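Local coordinates for endo-1,4-beta-mannanase (Eisenia fetida, PDB 5Y6T), which probably cleaves internal beta-1,4-mannosidic bonds in mannan polysaccharides, acting as a family GH5 endo-mannanase, at residues A233-F238 / S285-D290; L281-Q286 / Y316-C321. All blocks are in the same frame, centred on the assembly; numbering follows the deposited sequence. Where two conformers were deposited one is given.

Contact 1 of 2, residues A233-F238 / S285-D290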
loop_
_atom_site.group_PDB
_atom_site.type_symbol
_atom_site.label_atom_id
_atom_site.label_comp_id
_atom_site.label_asym_id
_atom_site.label_seq_id
_atom_site.Cartn_x
_atom_site.Cartn_y
_atom_site.Cartn_z
ATOM N N ALA A 233 0.216 -9.281 11.366
ATOM C CA ALA A 233 0.944 -9.943 10.315
ATOM C C ALA A 233 2.277 -9.311 9.888
ATOM O O ALA A 233 2.894 -9.781 8.904
ATOM C CB ALA A 233 0.023 -10.055 9.108
ATOM N N GLN A 234 2.737 -8.290 10.632
ATOM C CA GLN A 234 3.966 -7.603 10.279
ATOM C C GLN A 234 4.864 -7.333 11.455
ATOM O O GLN A 234 5.580 -6.353 11.479
ATOM C CB GLN A 234 3.651 -6.347 9.487
ATOM C CG GLN A 234 3.461 -6.668 8.022
ATOM C CD GLN A 234 3.412 -5.489 7.056
ATOM O OE1 GLN A 234 4.144 -4.551 7.218
ATOM N NE2 GLN A 234 2.622 -5.627 5.959
ATOM N N THR A 235 4.805 -8.211 12.464
ATOM C CA THR A 235 5.815 -8.119 13.539
ATOM C C THR A 235 5.991 -9.548 14.096
ATOM O O THR A 235 4.981 -10.239 14.219
ATOM C CB THR A 235 5.530 -7.067 14.644
ATOM O OG1 THR A 235 6.603 -7.017 15.577
ATOM C CG2 THR A 235 4.232 -7.315 15.439
ATOM N N ASP A 236 7.221 -9.883 14.496
ATOM C CA ASP A 236 7.480 -11.103 15.285
ATOM C C ASP A 236 7.435 -10.827 16.802
ATOM O O ASP A 236 7.667 -11.736 17.627
ATOM C CB ASP A 236 8.810 -11.716 14.803
ATOM C CG ASP A 236 8.703 -12.175 13.400
ATOM O OD1 ASP A 236 7.767 -12.946 13.177
ATOM O OD2 ASP A 236 9.493 -11.753 12.537
ATOM N N GLN A 237 7.112 -9.599 17.190
ATOM C CA GLN A 237 6.955 -9.231 18.579
ATOM C C GLN A 237 5.464 -9.319 18.951
ATOM O O GLN A 237 4.613 -9.598 18.101
ATOM C CB GLN A 237 7.457 -7.807 18.823
ATOM C CG GLN A 237 8.986 -7.654 18.610
ATOM C CD GLN A 237 9.841 -8.461 19.568
ATOM O OE1 GLN A 237 10.871 -9.060 19.193
ATOM N NE2 GLN A 237 9.462 -8.447 20.799
ATOM N N PHE A 238 5.180 -9.185 20.245
ATOM C CA PHE A 238 3.818 -9.146 20.786
ATOM C C PHE A 238 2.998 -10.413 20.541
ATOM O O PHE A 238 1.757 -10.378 20.604
ATOM C CB PHE A 238 3.016 -7.923 20.246
ATOM C CG PHE A 238 3.594 -6.587 20.581
ATOM C CD1 PHE A 238 3.391 -6.027 21.857
ATOM C CD2 PHE A 238 4.294 -5.869 19.650
ATOM C CE1 PHE A 238 3.920 -4.785 22.161
ATOM C CE2 PHE A 238 4.791 -4.612 19.926
ATOM C CZ PHE A 238 4.614 -4.078 21.194
ATOM N N SER A 285 9.660 1.211 17.244
ATOM C CA SER A 285 10.808 0.401 17.695
ATOM C C SER A 285 10.436 -0.890 18.407
ATOM O O SER A 285 11.168 -1.894 18.288
ATOM C CB SER A 285 11.748 1.225 18.557
ATOM O OG SER A 285 12.533 2.076 17.749
ATOM N N GLN A 286 9.304 -0.913 19.112
ATOM C CA GLN A 286 8.874 -2.151 19.785
ATOM C C GLN A 286 8.564 -3.277 18.848
ATOM O O GLN A 286 8.595 -4.417 19.279
ATOM C CB GLN A 286 7.735 -1.869 20.741
ATOM C CG GLN A 286 8.239 -1.074 21.943
ATOM C CD GLN A 286 7.199 -0.739 22.947
ATOM O OE1 GLN A 286 6.038 -1.126 22.807
ATOM N NE2 GLN A 286 7.604 -0.014 23.971
ATOM N N TYR A 287 8.288 -2.988 17.573
ATOM C CA TYR A 287 8.095 -4.034 16.615
ATOM C C TYR A 287 9.384 -4.730 16.174
ATOM O O TYR A 287 9.332 -5.817 15.524
ATOM C CB TYR A 287 7.340 -3.545 15.371
ATOM C CG TYR A 287 5.953 -3.049 15.618
ATOM C CD1 TYR A 287 5.045 -3.856 16.281
ATOM C CD2 TYR A 287 5.544 -1.827 15.163
ATOM C CE1 TYR A 287 3.731 -3.412 16.515
ATOM C CE2 TYR A 287 4.246 -1.384 15.341
ATOM C CZ TYR A 287 3.351 -2.175 16.008
ATOM O OH TYR A 287 2.046 -1.688 16.198
ATOM N N ASN A 288 10.524 -4.114 16.472
ATOM C CA ASN A 288 11.867 -4.620 16.145
ATOM C C ASN A 288 11.997 -5.105 14.664
ATOM O O ASN A 288 12.299 -6.296 14.363
ATOM C CB ASN A 288 12.283 -5.758 17.082
ATOM C CG ASN A 288 13.768 -5.987 16.981
ATOM O OD1 ASN A 288 14.500 -5.075 16.605
ATOM N ND2 ASN A 288 14.178 -7.223 17.154
ATOM N N LEU A 289 11.611 -4.209 13.761
ATOM C CA LEU A 289 11.605 -4.480 12.321
ATOM C C LEU A 289 12.918 -4.147 11.676
ATOM O O LEU A 289 13.622 -3.232 12.125
ATOM C CB LEU A 289 10.455 -3.671 11.640
ATOM C CG LEU A 289 9.072 -3.976 12.190
ATOM C CD1 LEU A 289 8.021 -2.975 11.713
ATOM C CD2 LEU A 289 8.627 -5.384 11.921
ATOM N N ASP A 290 13.183 -4.853 10.590
ATOM C CA ASP A 290 14.321 -4.636 9.687
ATOM C C ASP A 290 14.103 -3.725 8.493
ATOM O O ASP A 290 14.933 -3.678 7.556
ATOM C CB ASP A 290 14.942 -5.993 9.245
ATOM C CG ASP A 290 13.975 -6.863 8.436
ATOM O OD1 ASP A 290 12.797 -6.496 8.315
ATOM O OD2 ASP A 290 14.310 -8.058 8.132
HETATM O O HOH W 1 9.644 -8.288 14.470
#

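Contact 2 of 2, residues L281-Q286 / Y316-C321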
loop_
_atom_site.group_PDB
_atom_site.type_symbol
_atom_site.label_atom_id
_atom_site.label_comp_id
_atom_site.label_asym_id
_atom_site.label_seq_id
_atom_site.Cartn_x
_atom_site.Cartn_y
_atom_site.Cartn_z
ATOM N N LEU A 281 -0.611 2.979 19.280
ATOM C CA LEU A 281 -0.432 2.863 20.744
ATOM C C LEU A 281 0.944 2.522 21.207
ATOM O O LEU A 281 1.276 2.685 22.405
ATOM C CB LEU A 281 -1.421 1.844 21.312
ATOM C CG LEU A 281 -2.848 2.362 21.604
ATOM C CD1 LEU A 281 -3.574 2.815 20.374
ATOM C CD2 LEU A 281 -3.631 1.292 22.360
ATOM N N VAL A 282 1.777 1.956 20.309
ATOM C CA VAL A 282 3.140 1.571 20.643
ATOM C C VAL A 282 4.077 2.275 19.688
ATOM O O VAL A 282 3.696 2.567 18.528
ATOM C CB VAL A 282 3.362 0.061 20.589
ATOM C CG1 VAL A 282 2.375 -0.680 21.498
ATOM C CG2 VAL A 282 3.300 -0.467 19.172
ATOM N N PRO A 283 5.288 2.571 20.136
ATOM C CA PRO A 283 6.321 3.100 19.237
ATOM C C PRO A 283 6.837 2.045 18.287
ATOM O O PRO A 283 6.857 0.862 18.614
ATOM C CB PRO A 283 7.385 3.609 20.170
ATOM C CG PRO A 283 7.227 2.792 21.399
ATOM C CD PRO A 283 5.796 2.373 21.514
ATOM N N ASN A 284 7.154 2.451 17.070
ATOM C CA ASN A 284 7.527 1.527 15.995
ATOM C C ASN A 284 8.758 0.648 16.435
ATOM O O ASN A 284 8.904 -0.484 16.014
ATOM C CB ASN A 284 7.861 2.284 14.753
ATOM C CG ASN A 284 8.226 1.371 13.627
ATOM O OD1 ASN A 284 7.541 0.392 13.380
ATOM N ND2 ASN A 284 9.322 1.616 13.023
ATOM N N SER A 285 9.660 1.211 17.244
ATOM C CA SER A 285 10.808 0.401 17.695
ATOM C C SER A 285 10.436 -0.890 18.407
ATOM O O SER A 285 11.168 -1.894 18.288
ATOM C CB SER A 285 11.748 1.225 18.557
ATOM O OG SER A 285 12.533 2.076 17.749
ATOM N N GLN A 286 9.304 -0.913 19.112
ATOM C CA GLN A 286 8.874 -2.151 19.785
ATOM C C GLN A 286 8.564 -3.277 18.848
ATOM O O GLN A 286 8.595 -4.417 19.279
ATOM C CB GLN A 286 7.735 -1.869 20.741
ATOM C CG GLN A 286 8.239 -1.074 21.943
ATOM C CD GLN A 286 7.199 -0.739 22.947
ATOM O OE1 GLN A 286 6.038 -1.126 22.807
ATOM N NE2 GLN A 286 7.604 -0.014 23.971
ATOM N N TYR A 316 4.337 10.458 13.584
ATOM C CA TYR A 316 5.482 11.340 13.330
ATOM C C TYR A 316 6.528 11.251 14.429
ATOM O O TYR A 316 7.737 11.296 14.163
ATOM C CB TYR A 316 5.040 12.795 13.076
ATOM C CG TYR A 316 6.196 13.649 12.643
ATOM C CD1 TYR A 316 6.620 13.647 11.293
ATOM C CD2 TYR A 316 6.846 14.436 13.531
ATOM C CE1 TYR A 316 7.711 14.393 10.873
ATOM C CE2 TYR A 316 7.916 15.223 13.128
ATOM C CZ TYR A 316 8.368 15.179 11.797
ATOM O OH TYR A 316 9.438 15.915 11.354
ATOM N N THR A 317 6.063 11.130 15.662
ATOM C CA THR A 317 6.952 11.264 16.799
ATOM C C THR A 317 7.418 9.936 17.413
ATOM O O THR A 317 8.321 9.940 18.214
ATOM C CB THR A 317 6.265 12.078 17.904
ATOM O OG1 THR A 317 5.067 11.432 18.339
ATOM C CG2 THR A 317 5.965 13.497 17.414
ATOM N N GLN A 318 6.783 8.841 17.045
ATOM C CA GLN A 318 7.059 7.538 17.695
ATOM C C GLN A 318 7.625 6.527 16.694
ATOM O O GLN A 318 7.462 5.287 16.903
ATOM C CB GLN A 318 5.751 7.039 18.315
ATOM C CG GLN A 318 5.275 7.965 19.449
ATOM C CD GLN A 318 6.261 7.992 20.604
ATOM O OE1 GLN A 318 6.946 7.035 20.836
ATOM N NE2 GLN A 318 6.306 9.112 21.351
ATOM N N GLY A 319 8.313 7.009 15.666
ATOM C CA GLY A 319 9.236 6.094 14.915
ATOM C C GLY A 319 8.751 5.568 13.568
ATOM O O GLY A 319 9.440 4.776 12.909
ATOM N N TYR A 320 7.595 6.052 13.116
ATOM C CA TYR A 320 7.026 5.607 11.820
ATOM C C TYR A 320 7.512 6.491 10.675
ATOM O O TYR A 320 7.947 7.622 10.871
ATOM C CB TYR A 320 5.500 5.533 11.892
ATOM C CG TYR A 320 5.014 4.593 12.961
ATOM C CD1 TYR A 320 4.891 5.005 14.290
ATOM C CD2 TYR A 320 4.845 3.248 12.712
ATOM C CE1 TYR A 320 4.529 4.136 15.309
ATOM C CE2 TYR A 320 4.491 2.387 13.692
ATOM C CZ TYR A 320 4.331 2.805 15.001
ATOM O OH TYR A 320 4.007 1.894 15.951
ATOM N N CYS A 321 7.478 5.964 9.444
ATOM C CA CYS A 321 7.918 6.686 8.293
ATOM C C CYS A 321 6.777 7.285 7.444
ATOM O O CYS A 321 7.007 7.854 6.401
ATOM C CB CYS A 321 8.827 5.838 7.402
ATOM S SG CYS A 321 8.007 4.479 6.513
HETATM O O HOH W 2 10.075 4.097 17.799
#

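Contact 1 of 2, residues A233-F238 / S285-D290
The backbone oxygen of Tyr287 is gripped twice: Thr235 OG1 donates a hydrogen bond to Tyr287 O over 3.0 Å, and a water hydrogen-bonds to Tyr287 O at 2.7 Å. The hydroxyl meets the carbonyl in its own plane and on a lone pair, with a C=O...donor angle of 112°. The same water accepts from Asp236 N at 2.9 Å, so direct and water-mediated bonds tie one carbonyl to two successive residues of 233-238. Thr235 OG1 stands opposite its own backbone N (chi1 -177°), and there it also accepts from Gln237 N at 3.1 Å. That bond, two residues on, defines an ST turn, and donating and accepting together should fix the rotation of the hydroxyl. Beyond the polar group, Thr235 CB lies 3.6 Å from Tyr287 CD1, the two side chains crossing at about a right angle. Phe238 reaches the same part of the tyrosine ring: Phe238 CE2 is 3.7 Å from Tyr287 CD1, with the ring planes turned 71° apart, an oblique aromatic pair. In the plane of the Phe238 ring, at its edge, Gln286 OE1 approaches Phe238 CZ to 3.7 Å. At the other end, the methyl Leu289 CD2 sits 3.2 Å from Gln234 O, a buried carbonyl with no polar partner in the model. The side-chain amide of Gln234 instead turns to the barrel, bonding Gln264, Ser228 and Leu226, while Tyr287 OH bonds Ser277 O. The contact thus joins the connection after strand 223-228 to the one leading into strand 293-297, packed on Tyr263 and Met265 of strand 262-266, within the (beta/alpha)8 barrel characteristic of GH5 enzymes.

Contact 2 of 2, residues L281-Q286 / Y316-C321
Pro283 and Asn284 run beside Gln318 and Gly319, with Pro283 CA 4.8 Å from Gln318 CA, Asn284 CA 5.0 Å from Gly319 CA, and Asn284 N donating to Gln318 O over 2.9 Å. The same carbonyl takes a second bond from a water 3.0 Å from Gln318 O, and that water accepts from Ser285 N, extending the backbone link by one residue. Tyr320 supplies the main side-chain bond: Tyr320 OH donates to Val282 O at 2.7 Å, from 35° above the carbonyl plane and so not on a lone pair. Trp314 NE1 also bonds this oxygen. Asn284 lies over one face of the tyrosine ring, its CB 3.6 Å from the Tyr320 ring centroid and 13° off the normal, a CH-pi contact. With Asn284 CG set trans to the backbone N (chi1 -179°), its amide slants beside the CE2 side of the ring, bringing Asn284 ND2 to a weak bond with Gly319 O at 3.2 Å, while Asn284 OD1 accepts from Asn293 ND2, the stronger of the two amide bonds. Any side chain at Gly319 would press on Asn284 CB and on the preceding carbonyl. Pro283 CB rests 3.5 Å from Gln318 OE1. A phenylalanine in place of Tyr320 keeps the face under Asn284 CB but lacks the hydroxyl, and would probably leave Val282 O leaning on Trp314 NE1 and the ring less firmly positioned. Two side-chain donors and one backbone N-H together satisfy main-chain carbonyls here, which implies that the loop's path beside the turn after helix 308-317 depends on both.

In the fold
Both contacts draw on the long loop between strands 262-266 and 293-297, sharing Ser285 and Gln286. Contact 1 joins it to the loop after strand 223-228, contact 2 to the turn leading from helix 308-317 into strand 322-325, so together they tie three connections along one side of the barrel. Each is partly buried and has a buried tyrosine, but four of eight touching residues are exposed in contact 1 and one of six in contact 2. The two tyrosines meet, Tyr287 CE2 packing 3.3 Å from Tyr320 OH, and Val282 touches both Tyr287 and Phe238. In contact 1 a threonine hydroxyl reaches a carbonyl; contact 2 pairs a tyrosine hydroxyl with a backbone-to-backbone bond. Each adds a bridging water.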